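PDB 3VGP: transmembrane oligosaccharyl transferase, putative from Archaeoglobus fulgidus, which is a putative member of the membrane-embedded oligosaccharyl transferases, represented here by its C-terminal globular domain, in which helices pack around a small mixed beta-sheet. Local coordinates for residues Lys9-Trp14 with Val156-Val161; Pro31-Met36 with Ala62-Lys67; Lys72-Ala77 with Asn143-Arg148; Ala92-Met97 with Asn102-Ala107; Ile108-Ile111 with Asn115-Leu118. The protein carries 1 engineered substitution. All coordinates share one frame; numbering follows the deposited sequence.

Interaction 1 of 5, residues Lys9-Trp14 with Val156-Val161; sequences KEALEW and VKIFEV
A11, W14, V156 and I158 bring helix 6-20 down on the strand 156-161. A11 sits on the face of the helix turned to the strand, its CB bond directed at the sheet, and the single methyl is shared by two branched residues: A11 CB lies 3.8 Å from V156 CG1 and 3.9 Å from I158 CD1. V156 and I158, two apart in an extended strand, point to the same side, and K157 between them points to the other, where its NZ bonds to H137 O and N140 OD1. The long arm of I158 carries CD1 up under the helix, with CG1 opposite the carbonyl carbon (chi1 -61°), so that CD1 also reaches the A11 backbone O at 3.8 Å. One turn further on, W14 lets its indole down beside the same residue, its CE3 3.8 Å from I158 CD1. The six-membered part of the indole also passes I158 CG2, the shorter branch, at CZ3. F153 and K151 of strand 147-153 extend the surface under A11 and W14. The axes of 9-14 and 156-161 approach to 9.4 Å and run in nearly the same direction, 18° apart, the nearly aligned helix-on-sheet packing of an alpha/beta domain.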
# COMPACT_ATOMS: atom_id res chain seq x y z
N LYS A 9 10.73 7.29 -5.71
CA LYS A 9 10.59 8.72 -5.94
C LYS A 9 9.88 8.97 -7.26
O LYS A 9 9.03 9.86 -7.36
CB LYS A 9 11.96 9.41 -5.93
CG LYS A 9 12.60 9.47 -4.55
CD LYS A 9 13.94 10.20 -4.58
CE LYS A 9 14.54 10.32 -3.19
NZ LYS A 9 15.86 11.01 -3.21
N GLU A 10 10.22 8.18 -8.28
CA GLU A 10 9.61 8.28 -9.60
C GLU A 10 8.13 7.92 -9.54
O GLU A 10 7.29 8.60 -10.14
CB GLU A 10 10.29 7.32 -10.58
CG GLU A 10 11.39 7.92 -11.43
CD GLU A 10 11.92 6.92 -12.44
OE1 GLU A 10 12.68 6.01 -12.05
OE2 GLU A 10 11.55 7.04 -13.63
N ALA A 11 7.82 6.84 -8.84
CA ALA A 11 6.44 6.39 -8.71
C ALA A 11 5.62 7.47 -8.02
O ALA A 11 4.52 7.81 -8.45
CB ALA A 11 6.39 5.09 -7.91
N LEU A 12 6.17 8.03 -6.94
CA LEU A 12 5.47 9.07 -6.19
C LEU A 12 5.26 10.31 -7.05
O LEU A 12 4.24 10.99 -6.92
CB LEU A 12 6.24 9.42 -4.92
CG LEU A 12 6.06 8.43 -3.76
CD1 LEU A 12 7.12 8.65 -2.70
CD2 LEU A 12 4.66 8.59 -3.18
N GLU A 13 6.21 10.60 -7.93
CA GLU A 13 6.11 11.76 -8.81
C GLU A 13 5.06 11.53 -9.90
O GLU A 13 4.35 12.46 -10.30
CB GLU A 13 7.46 12.06 -9.46
CG GLU A 13 7.46 13.25 -10.40
CD GLU A 13 6.83 14.49 -9.78
OE1 GLU A 13 7.20 14.85 -8.64
OE2 GLU A 13 5.97 15.11 -10.44
N TRP A 14 4.96 10.29 -10.38
CA TRP A 14 3.98 9.96 -11.41
C TRP A 14 2.58 10.10 -10.83
O TRP A 14 1.66 10.58 -11.50
CB TRP A 14 4.18 8.51 -11.88
CG TRP A 14 3.24 8.10 -12.97
CD1 TRP A 14 3.41 8.25 -14.32
CD2 TRP A 14 1.95 7.50 -12.80
NE1 TRP A 14 2.31 7.77 -15.00
CE2 TRP A 14 1.40 7.31 -14.08
CE3 TRP A 14 1.20 7.11 -11.68
CZ2 TRP A 14 0.14 6.73 -14.28
CZ3 TRP A 14 -0.05 6.54 -11.87
CH2 TRP A 14 -0.57 6.36 -13.17
N VAL A 156 8.43 -1.50 -8.11
CA VAL A 156 7.40 -0.71 -7.45
C VAL A 156 6.19 -0.76 -8.40
O VAL A 156 6.29 -0.32 -9.55
CB VAL A 156 7.83 0.76 -7.25
CG1 VAL A 156 6.74 1.53 -6.53
CG2 VAL A 156 9.12 0.82 -6.46
N LYS A 157 5.08 -1.30 -7.92
CA LYS A 157 3.88 -1.41 -8.74
C LYS A 157 2.77 -0.50 -8.25
O LYS A 157 2.47 -0.46 -7.06
CB LYS A 157 3.38 -2.86 -8.75
CG LYS A 157 4.40 -3.87 -9.27
CD LYS A 157 3.82 -5.27 -9.34
CE LYS A 157 4.88 -6.26 -9.81
NZ LYS A 157 4.35 -7.64 -9.96
N ILE A 158 2.15 0.24 -9.17
CA ILE A 158 1.07 1.15 -8.84
C ILE A 158 -0.25 0.57 -9.34
O ILE A 158 -0.40 0.30 -10.53
CB ILE A 158 1.28 2.55 -9.46
CG1 ILE A 158 2.58 3.16 -8.92
CG2 ILE A 158 0.10 3.46 -9.13
CD1 ILE A 158 2.92 4.50 -9.52
N PHE A 159 -1.19 0.37 -8.43
CA PHE A 159 -2.50 -0.17 -8.75
C PHE A 159 -3.55 0.92 -8.57
O PHE A 159 -3.48 1.69 -7.61
CB PHE A 159 -2.84 -1.33 -7.82
CG PHE A 159 -1.92 -2.52 -7.97
CD1 PHE A 159 -2.22 -3.54 -8.86
CD2 PHE A 159 -0.74 -2.60 -7.23
CE1 PHE A 159 -1.38 -4.63 -9.00
CE2 PHE A 159 0.11 -3.68 -7.37
CZ PHE A 159 -0.20 -4.70 -8.26
N GLU A 160 -4.50 0.99 -9.48
CA GLU A 160 -5.56 1.98 -9.35
C GLU A 160 -6.80 1.26 -8.84
O GLU A 160 -7.10 0.14 -9.25
CB GLU A 160 -5.85 2.64 -10.71
CG GLU A 160 -6.93 3.72 -10.65
CD GLU A 160 -6.98 4.56 -11.91
OE1 GLU A 160 -6.91 3.99 -13.01
OE2 GLU A 160 -7.09 5.80 -11.79
N VAL A 161 -7.49 1.90 -7.91
CA VAL A 161 -8.71 1.32 -7.35
C VAL A 161 -9.82 1.54 -8.38
O VAL A 161 -10.08 2.67 -8.78
CB VAL A 161 -9.08 2.01 -6.03
CG1 VAL A 161 -10.36 1.42 -5.48
CG2 VAL A 161 -7.95 1.85 -5.04

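Interaction 2 of 5, residues Pro31-Met36 with Ala62-Lys67; sequences PEYSVM and AVDAAK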
# COMPACT_ATOMS: atom_id res chain seq x y z
N PRO A 31 -10.90 12.92 -0.97
CA PRO A 31 -10.62 11.71 -0.18
C PRO A 31 -9.77 12.00 1.05
O PRO A 31 -9.04 13.00 1.08
CB PRO A 31 -9.89 10.82 -1.18
CG PRO A 31 -10.46 11.23 -2.49
CD PRO A 31 -10.49 12.73 -2.37
N GLU A 32 -9.85 11.14 2.07
CA GLU A 32 -9.04 11.33 3.27
C GLU A 32 -7.60 11.41 2.79
O GLU A 32 -6.82 12.24 3.27
CB GLU A 32 -9.24 10.17 4.24
CG GLU A 32 -10.63 10.10 4.83
CD GLU A 32 -10.69 9.24 6.07
OE1 GLU A 32 -9.93 9.52 7.02
OE2 GLU A 32 -11.50 8.29 6.10
N TYR A 33 -7.24 10.53 1.86
CA TYR A 33 -5.93 10.54 1.24
C TYR A 33 -5.98 9.72 -0.04
O TYR A 33 -6.83 8.85 -0.19
CB TYR A 33 -4.80 10.08 2.18
CG TYR A 33 -4.89 8.69 2.77
CD1 TYR A 33 -5.58 8.47 3.96
CD2 TYR A 33 -4.22 7.62 2.18
CE1 TYR A 33 -5.59 7.20 4.56
CE2 TYR A 33 -4.23 6.36 2.76
CZ TYR A 33 -4.91 6.15 3.95
OH TYR A 33 -4.92 4.91 4.53
N SER A 34 -5.08 10.03 -0.97
CA SER A 34 -5.07 9.39 -2.28
C SER A 34 -4.21 8.16 -2.50
O SER A 34 -4.53 7.32 -3.33
CB SER A 34 -4.68 10.43 -3.34
OG SER A 34 -5.59 11.51 -3.34
N VAL A 35 -3.11 8.07 -1.77
CA VAL A 35 -2.19 6.96 -1.95
C VAL A 35 -2.02 6.09 -0.72
O VAL A 35 -1.76 6.59 0.37
CB VAL A 35 -0.80 7.48 -2.38
CG1 VAL A 35 0.16 6.31 -2.60
CG2 VAL A 35 -0.92 8.33 -3.64
N MSE A 36 -2.18 4.79 -0.91
CA MSE A 36 -1.99 3.85 0.19
C MSE A 36 -0.72 3.06 -0.06
O MSE A 36 -0.61 2.34 -1.05
CB MSE A 36 -3.15 2.87 0.30
CG MSE A 36 -2.87 1.82 1.35
SE MSE A 36 -4.33 0.63 1.52
CE MSE A 36 -5.46 1.74 2.59
N ALA A 62 -0.48 3.66 8.70
CA ALA A 62 0.23 2.39 8.79
C ALA A 62 -0.75 1.26 9.08
O ALA A 62 -0.68 0.19 8.47
CB ALA A 62 1.30 2.46 9.88
N VAL A 63 -1.67 1.49 10.01
CA VAL A 63 -2.65 0.48 10.36
C VAL A 63 -3.55 0.22 9.16
O VAL A 63 -3.87 -0.93 8.86
CB VAL A 63 -3.50 0.90 11.56
CG1 VAL A 63 -4.62 -0.10 11.78
CG2 VAL A 63 -2.62 0.99 12.80
N ASP A 64 -3.94 1.28 8.46
CA ASP A 64 -4.78 1.13 7.27
C ASP A 64 -4.09 0.22 6.27
O ASP A 64 -4.66 -0.75 5.78
CB ASP A 64 -5.02 2.47 6.56
CG ASP A 64 -6.00 3.38 7.29
OD1 ASP A 64 -6.71 2.91 8.20
OD2 ASP A 64 -6.07 4.57 6.92
N ALA A 65 -2.84 0.55 5.95
CA ALA A 65 -2.09 -0.24 4.98
C ALA A 65 -1.87 -1.68 5.41
O ALA A 65 -1.98 -2.60 4.61
CB ALA A 65 -0.75 0.44 4.67
N ALA A 66 -1.55 -1.89 6.69
CA ALA A 66 -1.32 -3.23 7.19
C ALA A 66 -2.60 -4.07 7.13
O ALA A 66 -2.58 -5.23 6.70
CB ALA A 66 -0.78 -3.18 8.62
N LYS A 67 -3.72 -3.50 7.55
CA LYS A 67 -4.99 -4.23 7.52
C LYS A 67 -5.37 -4.56 6.08
O LYS A 67 -5.91 -5.62 5.78
CB LYS A 67 -6.10 -3.40 8.16
CG LYS A 67 -5.97 -3.22 9.67
CD LYS A 67 -6.24 -4.51 10.43
CE LYS A 67 -6.27 -4.26 11.93
NZ LYS A 67 -6.52 -5.50 12.72
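Y33 and D64 make the polar half of this buried contact, selenomethionine M36 with A65 and the D64 CB its apolar half. In the polar half the Y33 hydroxyl donates from OH to D64 OD2 over 2.7 Å. The oxygen is met on its anti side, 16° out of the carboxylate plane, and ring and carboxylate are nearly coplanar, 11° apart, with OD2 at the ring edge. Y33 CG stands between the backbone N and the carbonyl carbon (chi1 59°), which sends the ring from the loop before strand 35-36 across to helix 58-69. Salt bridges add to this: R84 of helix 74-84 contacts D64 OD2 through NE and E32 OE2 through NH1, bridging two acids whose E32 OE1 and D64 OD2 are 6.3 Å apart. The apolar half is looser. The M36 chain runs out extended to its selenium and bends there, so that M36 CE comes to 4.1 Å from D64 CB, while M36 CG lies 4.2 Å from A65 CB. I80 of helix 74-84 also touches M36. With a tyrosine hydroxyl and an arginine NE both on OD2, the buried D64 carboxylate is probably kept ionised and held at a fixed rotation, joining loop, helix 58-69 and helix 74-84.

Interaction 3 of 5, residues Lys72-Ala77 with Asn143-Arg148; sequences KSEDEA and NLTHFR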
# COMPACT_ATOMS: atom_id res chain seq x y z
N LYS A 72 -7.42 -11.23 3.79
CA LYS A 72 -7.49 -12.48 3.05
C LYS A 72 -8.54 -12.41 1.94
O LYS A 72 -8.48 -13.17 0.98
CB LYS A 72 -7.82 -13.64 4.00
CG LYS A 72 -6.70 -13.98 4.98
CD LYS A 72 -5.48 -14.53 4.24
CE LYS A 72 -4.33 -14.84 5.20
NZ LYS A 72 -4.70 -15.87 6.21
N SER A 73 -9.49 -11.50 2.08
CA SER A 73 -10.54 -11.34 1.08
C SER A 73 -10.50 -9.94 0.49
O SER A 73 -10.29 -8.96 1.19
CB SER A 73 -11.92 -11.59 1.70
OG SER A 73 -12.34 -10.49 2.50
N GLU A 74 -10.71 -9.86 -0.82
CA GLU A 74 -10.69 -8.57 -1.50
C GLU A 74 -11.77 -7.64 -0.95
O GLU A 74 -11.61 -6.42 -0.94
CB GLU A 74 -10.89 -8.77 -3.01
CG GLU A 74 -10.96 -7.46 -3.78
CD GLU A 74 -10.98 -7.66 -5.29
OE1 GLU A 74 -11.50 -8.69 -5.76
OE2 GLU A 74 -10.49 -6.76 -6.00
N ASP A 75 -12.88 -8.22 -0.50
CA ASP A 75 -13.98 -7.43 0.06
C ASP A 75 -13.53 -6.59 1.25
O ASP A 75 -13.93 -5.44 1.39
CB ASP A 75 -15.13 -8.35 0.47
CG ASP A 75 -16.26 -8.33 -0.54
OD1 ASP A 75 -16.02 -8.63 -1.72
OD2 ASP A 75 -17.40 -8.01 -0.14
N GLU A 76 -12.69 -7.17 2.10
CA GLU A 76 -12.18 -6.47 3.27
C GLU A 76 -11.19 -5.38 2.86
O GLU A 76 -11.16 -4.29 3.43
CB GLU A 76 -11.50 -7.45 4.23
N ALA A 77 -10.37 -5.69 1.85
CA ALA A 77 -9.38 -4.74 1.37
C ALA A 77 -10.04 -3.53 0.72
O ALA A 77 -9.69 -2.39 1.03
CB ALA A 77 -8.45 -5.42 0.38
N ASN A 143 -6.41 -11.58 -10.64
CA ASN A 143 -7.56 -12.21 -10.01
C ASN A 143 -8.29 -11.30 -9.02
O ASN A 143 -8.99 -11.78 -8.14
CB ASN A 143 -7.12 -13.49 -9.30
CG ASN A 143 -6.47 -14.47 -10.24
OD1 ASN A 143 -6.90 -14.62 -11.38
ND2 ASN A 143 -5.43 -15.15 -9.77
N LEU A 144 -8.10 -10.00 -9.18
CA LEU A 144 -8.76 -9.02 -8.33
C LEU A 144 -9.69 -8.19 -9.21
O LEU A 144 -9.28 -7.72 -10.27
CB LEU A 144 -7.73 -8.11 -7.66
CG LEU A 144 -6.80 -8.78 -6.65
CD1 LEU A 144 -5.78 -7.77 -6.15
CD2 LEU A 144 -7.61 -9.34 -5.50
N THR A 145 -10.93 -8.00 -8.77
CA THR A 145 -11.89 -7.25 -9.57
C THR A 145 -11.90 -5.74 -9.31
O THR A 145 -12.36 -4.98 -10.15
CB THR A 145 -13.33 -7.77 -9.36
OG1 THR A 145 -13.78 -7.42 -8.04
CG2 THR A 145 -13.38 -9.28 -9.52
N HIS A 146 -11.39 -5.32 -8.16
CA HIS A 146 -11.40 -3.90 -7.81
C HIS A 146 -10.06 -3.19 -7.92
O HIS A 146 -9.94 -2.03 -7.53
CB HIS A 146 -11.94 -3.72 -6.40
CG HIS A 146 -13.33 -4.25 -6.21
ND1 HIS A 146 -14.43 -3.69 -6.83
CD2 HIS A 146 -13.79 -5.30 -5.49
CE1 HIS A 146 -15.51 -4.37 -6.50
NE2 HIS A 146 -15.15 -5.35 -5.69
N PHE A 147 -9.05 -3.87 -8.46
CA PHE A 147 -7.72 -3.27 -8.58
C PHE A 147 -7.11 -3.56 -9.94
O PHE A 147 -7.17 -4.68 -10.43
CB PHE A 147 -6.81 -3.81 -7.47
CG PHE A 147 -7.34 -3.57 -6.10
CD1 PHE A 147 -7.12 -2.36 -5.46
CD2 PHE A 147 -8.12 -4.54 -5.46
CE1 PHE A 147 -7.66 -2.11 -4.20
CE2 PHE A 147 -8.66 -4.30 -4.20
CZ PHE A 147 -8.44 -3.08 -3.57
N ARG A 148 -6.51 -2.53 -10.53
CA ARG A 148 -5.88 -2.66 -11.84
C ARG A 148 -4.44 -2.14 -11.83
O ARG A 148 -4.18 -1.01 -11.40
CB ARG A 148 -6.70 -1.87 -12.87
CG ARG A 148 -6.09 -1.80 -14.26
CD ARG A 148 -6.96 -0.96 -15.19
NE ARG A 148 -6.43 -0.94 -16.55
CZ ARG A 148 -6.98 -0.29 -17.57
NH1 ARG A 148 -8.09 0.41 -17.39
NH2 ARG A 148 -6.41 -0.33 -18.77
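E74 reaches out from the first turn of its helix and puts its carboxylate against two successive backbone N-H groups, those of T145 and H146. OE1 takes the T145 N-H through its syn lone pair (3.1 Å between E74 OE1 and T145 N, 163° at the hydrogen). OE2 is met by the H146 N-H from the syn side, tilted 34° out of the carboxylate plane, at 2.7 Å between H146 N and E74 OE2. E74 CG lies anti to the backbone N (chi1 177°) and the rest of the chain is extended, which gives the side chain its full reach. The buried part packs closely round the acid: L144 CD2 lies 3.8 Å from E74 CD, and the edge of the F147 ring brings F147 CD2 to 3.3 Å from E74 OE2. Here the loop before edge strand 147-153 is bound to the start of helix 74-84, whose N-cap residue S73 accepts a weak capping bond from E76 N at its OG. L136 of helix 132-138 lies against both L144 and F147. Towards solvent the fit is slacker. The exposed T145 adds a weak bond from OG1 to E74 OE1, at 3.5 Å. The partly exposed H146 ring stands steeply to the carboxylate, with its CD2 3.6 Å from E74 OE2, and D75 on the outer side of the helix brings OD1 no nearer to H146 NE2 than 5.2 Å.

Interaction 4 of 5, residues Ala92-Met97 with Asn102-Ala107; sequences ADEITM and NTKFPA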
# COMPACT_ATOMS: atom_id res chain seq x y z
N ALA A 92 5.75 -3.25 -3.62
CA ALA A 92 7.15 -3.37 -4.03
C ALA A 92 7.66 -4.69 -3.47
O ALA A 92 7.07 -5.25 -2.55
CB ALA A 92 7.98 -2.21 -3.47
N ASP A 93 8.76 -5.20 -4.02
CA ASP A 93 9.28 -6.48 -3.53
C ASP A 93 9.54 -6.46 -2.03
O ASP A 93 9.29 -7.45 -1.34
CB ASP A 93 10.58 -6.87 -4.24
CG ASP A 93 10.38 -7.29 -5.68
OD1 ASP A 93 9.23 -7.63 -6.05
OD2 ASP A 93 11.37 -7.30 -6.44
N GLU A 94 10.02 -5.33 -1.53
CA GLU A 94 10.35 -5.19 -0.11
C GLU A 94 9.25 -5.55 0.89
O GLU A 94 9.55 -5.98 2.00
CB GLU A 94 10.86 -3.78 0.19
CG GLU A 94 9.82 -2.68 -0.02
CD GLU A 94 10.29 -1.32 0.48
OE1 GLU A 94 9.52 -0.35 0.37
OE2 GLU A 94 11.43 -1.24 0.99
N ILE A 95 7.98 -5.36 0.53
CA ILE A 95 6.92 -5.68 1.49
C ILE A 95 6.35 -7.08 1.30
O ILE A 95 5.36 -7.45 1.93
CB ILE A 95 5.77 -4.63 1.46
CG1 ILE A 95 5.08 -4.60 0.10
CG2 ILE A 95 6.33 -3.26 1.78
CD1 ILE A 95 3.82 -3.73 0.10
N THR A 96 6.99 -7.87 0.43
CA THR A 96 6.55 -9.23 0.17
C THR A 96 7.55 -10.21 0.76
O THR A 96 8.58 -9.81 1.30
CB THR A 96 6.45 -9.50 -1.34
OG1 THR A 96 7.77 -9.70 -1.89
CG2 THR A 96 5.79 -8.32 -2.05
N MSE A 97 7.25 -11.50 0.64
CA MSE A 97 8.13 -12.53 1.18
C MSE A 97 9.12 -13.07 0.15
O MSE A 97 9.55 -14.22 0.24
CB MSE A 97 7.31 -13.68 1.77
CG MSE A 97 6.64 -13.33 3.10
SE MSE A 97 7.89 -12.84 4.50
CE MSE A 97 8.60 -14.60 4.88
N ASN A 102 15.07 -10.17 3.99
CA ASN A 102 15.01 -8.77 3.58
C ASN A 102 13.57 -8.47 3.24
O ASN A 102 13.19 -8.36 2.07
CB ASN A 102 15.91 -8.51 2.37
CG ASN A 102 15.83 -7.07 1.89
OD1 ASN A 102 15.50 -6.17 2.66
ND2 ASN A 102 16.13 -6.85 0.62
N THR A 103 12.75 -8.35 4.28
CA THR A 103 11.33 -8.11 4.09
C THR A 103 10.70 -7.27 5.20
O THR A 103 11.11 -7.33 6.36
CB THR A 103 10.57 -9.45 4.02
OG1 THR A 103 9.17 -9.19 3.94
CG2 THR A 103 10.85 -10.28 5.26
N LYS A 104 9.69 -6.49 4.82
CA LYS A 104 8.98 -5.65 5.77
C LYS A 104 7.62 -6.28 6.06
O LYS A 104 6.83 -5.74 6.83
CB LYS A 104 8.78 -4.25 5.19
CG LYS A 104 10.07 -3.44 5.08
CD LYS A 104 9.85 -2.10 4.38
CE LYS A 104 11.16 -1.33 4.28
NZ LYS A 104 11.01 -0.02 3.60
N PHE A 105 7.33 -7.43 5.44
CA PHE A 105 6.04 -8.07 5.66
C PHE A 105 5.83 -8.45 7.13
O PHE A 105 4.72 -8.33 7.64
CB PHE A 105 5.86 -9.29 4.75
CG PHE A 105 4.46 -9.84 4.77
CD1 PHE A 105 4.20 -11.07 5.35
CD2 PHE A 105 3.40 -9.10 4.25
CE1 PHE A 105 2.89 -11.55 5.43
CE2 PHE A 105 2.09 -9.57 4.33
CZ PHE A 105 1.84 -10.80 4.92
N PRO A 106 6.88 -8.92 7.82
CA PRO A 106 6.63 -9.27 9.22
C PRO A 106 6.21 -8.02 10.01
O PRO A 106 5.36 -8.10 10.89
CB PRO A 106 7.99 -9.82 9.67
CG PRO A 106 8.48 -10.50 8.42
CD PRO A 106 8.18 -9.45 7.36
N ALA A 107 6.81 -6.88 9.69
CA ALA A 107 6.48 -5.63 10.36
C ALA A 107 5.03 -5.27 10.06
O ALA A 107 4.29 -4.84 10.93
CB ALA A 107 7.41 -4.50 9.89
O HOH W 1 11.34 -9.48 0.32
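E94 and K104 meet where a 3-10 turn, residues 93-95, lies against the residues leading into helix 105-111. Their backbones are joined first: K104 N donates to E94 O over 2.9 Å, nearly in line with the carbonyl bond. From there the K104 side chain passes along the turn. K104 CB lies 3.7 Å from the same E94 O and also faces I95 CG2, and CG is still within reach of that oxygen. CD moves on to the E94 carboxylate, and K104 CE lies 3.3 Å from E94 OE2. K104 NZ closes the salt bridge at 2.9 Å from E94 OE2, approaching from above the carboxylate plane. E94 CG stands between the backbone N and the carbonyl carbon (chi1 65°), and both chains are extended beyond CG; they cross obliquely and meet at their charged ends. The neighbouring T103 hydroxyl works both ways: T103 OG1 donates to T96 O over 2.8 Å and accepts the F105 N-H in a capping bond at the helix start. Water 1 lies between T96 O and N102 O. Further along, selenomethionine M97 lies against the F105 ring in an oblique Met-aromatic contact, its SE 5.4 Å from the ring centroid, while F128 meets that ring edge-to-face. Next to F105 a polar atom is buried with no hydrogen-bond partner in the model: the I95 carbonyl O, with F105 CB 3.4 Å away.

Interaction 5 of 5, residues Ile108-Ile111 with Asn115-Leu118; sequences IMRI and NVDL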
# COMPACT_ATOMS: atom_id res chain seq x y z
N ILE A 108 4.63 -5.46 8.80
CA ILE A 108 3.27 -5.17 8.39
C ILE A 108 2.31 -6.06 9.19
O ILE A 108 1.30 -5.59 9.70
CB ILE A 108 3.08 -5.43 6.87
CG1 ILE A 108 3.79 -4.32 6.08
CG2 ILE A 108 1.61 -5.48 6.52
CD1 ILE A 108 3.83 -4.55 4.57
N MSE A 109 2.64 -7.34 9.30
CA MSE A 109 1.81 -8.27 10.06
C MSE A 109 1.66 -7.82 11.52
O MSE A 109 0.56 -7.87 12.07
CB MSE A 109 2.40 -9.68 10.01
CG MSE A 109 2.24 -10.37 8.67
SE MSE A 109 2.71 -12.24 8.78
CE MSE A 109 1.18 -12.84 9.80
N ARG A 110 2.76 -7.39 12.13
CA ARG A 110 2.72 -6.93 13.52
C ARG A 110 1.77 -5.75 13.70
O ARG A 110 0.96 -5.73 14.62
CB ARG A 110 4.11 -6.53 14.02
CG ARG A 110 5.11 -7.67 14.06
CD ARG A 110 6.30 -7.34 14.96
NE ARG A 110 7.35 -8.35 14.84
CZ ARG A 110 8.21 -8.40 13.84
NH1 ARG A 110 8.16 -7.50 12.86
NH2 ARG A 110 9.13 -9.36 13.80
N ILE A 111 1.89 -4.77 12.81
CA ILE A 111 1.04 -3.58 12.87
C ILE A 111 -0.43 -3.95 12.67
O ILE A 111 -1.32 -3.31 13.24
CB ILE A 111 1.46 -2.54 11.81
CG1 ILE A 111 2.87 -2.03 12.11
CG2 ILE A 111 0.47 -1.39 11.77
CD1 ILE A 111 3.00 -1.35 13.46
N ASN A 115 0.71 -11.89 15.69
CA ASN A 115 1.88 -12.23 16.49
C ASN A 115 2.80 -13.06 15.60
O ASN A 115 3.02 -14.25 15.84
CB ASN A 115 1.45 -13.05 17.70
CG ASN A 115 2.48 -13.06 18.79
OD1 ASN A 115 3.68 -13.17 18.53
ND2 ASN A 115 2.03 -12.94 20.03
N VAL A 116 3.34 -12.42 14.57
CA VAL A 116 4.22 -13.07 13.60
C VAL A 116 5.42 -13.78 14.22
O VAL A 116 5.92 -14.77 13.66
CB VAL A 116 4.73 -12.04 12.56
CG1 VAL A 116 5.64 -11.03 13.24
CG2 VAL A 116 5.45 -12.76 11.44
N ASP A 117 5.88 -13.29 15.36
CA ASP A 117 7.04 -13.88 16.03
C ASP A 117 6.80 -15.27 16.59
O ASP A 117 7.75 -15.96 16.98
CB ASP A 117 7.53 -12.93 17.13
CG ASP A 117 8.10 -11.64 16.56
OD1 ASP A 117 9.03 -11.72 15.73
OD2 ASP A 117 7.61 -10.55 16.94
N LEU A 118 5.54 -15.69 16.63
CA LEU A 118 5.18 -17.02 17.11
C LEU A 118 4.92 -17.90 15.89
O LEU A 118 4.36 -19.00 16.00
CB LEU A 118 3.92 -16.97 17.98
CG LEU A 118 4.01 -16.23 19.32
CD1 LEU A 118 2.67 -16.34 20.04
CD2 LEU A 118 5.12 -16.84 20.17
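The last turn of helix 105-111, carrying M109 and R110, is followed after a four-residue link, 112-115, by a short 3-10 turn that presents V116 and D117 back to it, with the CA atoms of R110 and N115 6.1 Å apart. The chain folds back on the end of its own helix, and a backbone bond from L118 N to N115 O closes the 3-10 turn. V116 packs against both helix residues, one methyl to each. Its CG1 stands between the backbone N and the carbonyl carbon (chi1 67°), while CG2 takes the place anti to the N, which parts the two methyls to different neighbours. V116 CG2 touches the selenium of the selenomethionine M109, 3.9 Å from M109 SE, on the buried side, where M109 also rests on I124 and F127 and V116 on I124, all of helix 121-129. V116 CG1 presses against R110, 3.5 Å from R110 CG, and then lies over one face of the guanidinium group, offset toward its rim. D117 meets the edge of the group instead. R110 is extended from CG to NE, which carries the guanidinium past V116 to the exposed acid. It grips the carboxylate side-on with two nitrogens, one to each oxygen, and the planes of the two groups are 35° apart. The bond from R110 NE to D117 OD2, 3.1 Å, is almost straight. The second, from R110 NH2 to D117 OD1, is also 3.1 Å, with the oxygen close to the guanidinium plane.

In the fold
The sheet ties interactions 1, 2 and 3 together, since each includes residues of one of its strands. Interactions 1 and 3 meet directly between neighbouring strands, through a probable hydrogen bond of 2.8 Å from E160 N to R148 O. Interaction 2 comes into contact with interaction 5 through helix 58-69, where A66 CB lies 3.8 Å from I111 CG2. Interactions 4 and 5 share helix 105-111, their centres 12 Å apart, and meet where I95 CB is 3.7 Å from I108 CD1. Interaction 4 reaches interaction 1 in turn, with A92 beside V156. Interactions 1 and 5 lie on opposite sides of the chain's centre, their centres about 26 Å apart.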